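Local coordinates for extracellular solute-binding protein, family 1 (Bifidobacterium longum subsp. infantis ATCC 15697, PDB 3QUF) that probably binds a solute, as yet unidentified, outside the cell and hands it to a membrane importer, as family 1 solute-binding proteins do, at residues A[217-223]-A[401-405]. Numbering follows the deposited sequence.
Sequences TFTKDWT and AKALD
The short helix 218-221 sets its first turn against helix 397-408, and the two backbones come nearest at T219 and A401, with their CA atoms 4.8 Å apart. D405 carries the polar part. Its carboxylate reaches the start of the short helix and takes three hydrogen bonds. D405 OD1 accepts from F218 N on its syn side at 2.9 Å, with a bent N-H...O angle of 143°. D405 OD2 accepts from T219 N, which lies above the carboxylate plane, at 2.7 Å. D405 OD2 also uses its anti lone pair for T219 OG1, at 2.6 Å. T219 OG1 sits beside its own backbone N (chi1 -62°), which brings N-H and hydroxyl to the same oxygen. OD1 thus has one donor and OD2 two, which restricts the rotation of the carboxylate. The carboxylate, if charged, would also be favoured by lying at the N-terminal end of this short helix. T217 supplies the N-cap itself: its OG1 accepts from K220 N at 2.9 Å.

Next to this polar patch the contact is mostly apolar. L404 CB lies over one face of the F218 ring, 4.1 Å from its centroid, in a CH-pi contact. L404 CD1 meets W222 CE3 at 3.5 Å. F218 CD1 in turn sits over the centre of the indole. A401 CB packs tightly against F218 O and T223 OG1, 3.1 Å from the latter. I211 and W212 pack on F218, while W222 NE1 hydrogen-bonds D208 OD1.

The arrangement is an N-terminal helix cap by T217, supplemented by a carboxylate from the C-terminal helix 397-408. It joins that helix to the 218-221 turn within one lobe of the family's two-lobed fold.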
loop_
_atom_site.group_PDB
_atom_site.type_symbol
_atom_site.label_atom_id
_atom_site.label_comp_id
_atom_site.label_asym_id
_atom_site.label_seq_id
_atom_site.Cartn_x
_atom_site.Cartn_y
_atom_site.Cartn_z
ATOM N N THR A 217 18.360 -12.158 -0.610
ATOM C CA THR A 217 18.621 -11.305 -1.756
ATOM C C THR A 217 17.445 -11.354 -2.727
ATOM O O THR A 217 16.633 -12.252 -2.678
ATOM C CB THR A 217 19.883 -11.746 -2.518
ATOM O OG1 THR A 217 19.694 -13.060 -3.082
ATOM C CG2 THR A 217 21.127 -11.688 -1.589
ATOM N N PHE A 218 17.376 -10.379 -3.611
ATOM C CA PHE A 218 16.412 -10.437 -4.717
ATOM C C PHE A 218 16.653 -11.673 -5.593
ATOM O O PHE A 218 15.717 -12.316 -6.063
ATOM C CB PHE A 218 16.466 -9.151 -5.549
ATOM C CG PHE A 218 16.025 -7.928 -4.807
ATOM C CD1 PHE A 218 14.681 -7.653 -4.633
ATOM C CD2 PHE A 218 16.956 -7.031 -4.273
ATOM C CE1 PHE A 218 14.281 -6.562 -3.936
ATOM C CE2 PHE A 218 16.558 -5.935 -3.560
ATOM C CZ PHE A 218 15.199 -5.673 -3.404
ATOM N N THR A 219 17.921 -12.016 -5.836
ATOM C CA THR A 219 18.220 -13.211 -6.600
ATOM C C THR A 219 17.645 -14.459 -5.976
ATOM O O THR A 219 17.132 -15.314 -6.690
ATOM C CB THR A 219 19.736 -13.361 -6.798
ATOM O OG1 THR A 219 20.183 -12.235 -7.552
ATOM C CG2 THR A 219 20.069 -14.662 -7.556
ATOM N N LYS A 220 17.711 -14.569 -4.657
ATOM C CA LYS A 220 17.132 -15.756 -3.988
ATOM C C LYS A 220 15.606 -15.757 -4.039
ATOM O O LYS A 220 14.978 -16.772 -4.384
ATOM C CB LYS A 220 17.599 -15.872 -2.536
ATOM C CG LYS A 220 19.071 -16.325 -2.367
ATOM C CD LYS A 220 19.480 -16.297 -0.869
ATOM C CE LYS A 220 21.004 -16.068 -0.623
ATOM N NZ LYS A 220 21.289 -15.237 0.639
ATOM N N ASP A 221 15.002 -14.621 -3.685
ATOM C CA ASP A 221 13.549 -14.612 -3.410
ATOM C C ASP A 221 12.665 -14.039 -4.489
ATOM O O ASP A 221 11.526 -14.479 -4.629
ATOM C CB ASP A 221 13.273 -13.938 -2.078
ATOM C CG ASP A 221 13.542 -14.856 -0.901
ATOM O OD1 ASP A 221 13.217 -16.088 -0.961
ATOM O OD2 ASP A 221 14.089 -14.329 0.068
ATOM N N TRP A 222 13.129 -13.044 -5.233
ATOM C CA TRP A 222 12.303 -12.488 -6.278
ATOM C C TRP A 222 12.404 -13.289 -7.570
ATOM O O TRP A 222 11.458 -13.298 -8.335
ATOM C CB TRP A 222 12.620 -11.024 -6.554
ATOM C CG TRP A 222 12.045 -10.058 -5.524
ATOM C CD1 TRP A 222 11.910 -10.266 -4.171
ATOM C CD2 TRP A 222 11.510 -8.746 -5.770
ATOM N NE1 TRP A 222 11.369 -9.154 -3.577
ATOM C CE2 TRP A 222 11.124 -8.206 -4.531
ATOM C CE3 TRP A 222 11.359 -7.968 -6.911
ATOM C CZ2 TRP A 222 10.558 -6.924 -4.404
ATOM C CZ3 TRP A 222 10.816 -6.680 -6.787
ATOM C CH2 TRP A 222 10.417 -6.182 -5.533
ATOM N N THR A 223 13.545 -13.952 -7.800
ATOM C CA THR A 223 13.701 -14.751 -9.043
ATOM C C THR A 223 12.555 -15.698 -9.314
ATOM O O THR A 223 12.001 -15.678 -10.402
ATOM C CB THR A 223 15.028 -15.520 -9.094
ATOM O OG1 THR A 223 16.092 -14.585 -8.997
ATOM C CG2 THR A 223 15.142 -16.283 -10.395
ATOM N N ALA A 401 16.274 -10.025 -11.328
ATOM C CA ALA A 401 16.584 -10.088 -9.909
ATOM C C ALA A 401 18.028 -9.664 -9.612
ATOM O O ALA A 401 18.271 -8.952 -8.641
ATOM C CB ALA A 401 16.278 -11.477 -9.344
ATOM N N LYS A 402 18.965 -10.066 -10.468
ATOM C CA LYS A 402 20.369 -9.700 -10.286
ATOM C C LYS A 402 20.530 -8.186 -10.414
ATOM O O LYS A 402 21.325 -7.583 -9.675
ATOM C CB LYS A 402 21.274 -10.423 -11.288
ATOM C CG LYS A 402 21.417 -11.943 -11.027
ATOM C CD LYS A 402 22.259 -12.636 -12.110
ATOM C CE LYS A 402 22.924 -13.901 -11.578
ATOM N NZ LYS A 402 23.769 -14.587 -12.628
ATOM N N ALA A 403 19.782 -7.567 -11.338
ATOM C CA ALA A 403 19.837 -6.098 -11.480
ATOM C C ALA A 403 19.340 -5.362 -10.235
ATOM O O ALA A 403 19.916 -4.364 -9.805
ATOM C CB ALA A 403 19.083 -5.640 -12.708
ATOM N N LEU A 404 18.264 -5.865 -9.639
ATOM C CA LEU A 404 17.777 -5.325 -8.385
ATOM C C LEU A 404 18.810 -5.478 -7.252
ATOM O O LEU A 404 19.023 -4.550 -6.507
ATOM C CB LEU A 404 16.442 -5.954 -7.997
ATOM C CG LEU A 404 15.232 -5.512 -8.847
ATOM C CD1 LEU A 404 14.006 -6.314 -8.473
ATOM C CD2 LEU A 404 14.946 -4.027 -8.683
ATOM N N ASP A 405 19.447 -6.650 -7.139
ATOM C CA ASP A 405 20.504 -6.842 -6.130
ATOM C C ASP A 405 21.666 -5.856 -6.355
ATOM O O ASP A 405 22.157 -5.246 -5.395
ATOM C CB ASP A 405 21.024 -8.277 -6.173
ATOM C CG ASP A 405 20.208 -9.225 -5.286
ATOM O OD1 ASP A 405 19.698 -8.774 -4.245
ATOM O OD2 ASP A 405 20.132 -10.432 -5.614
#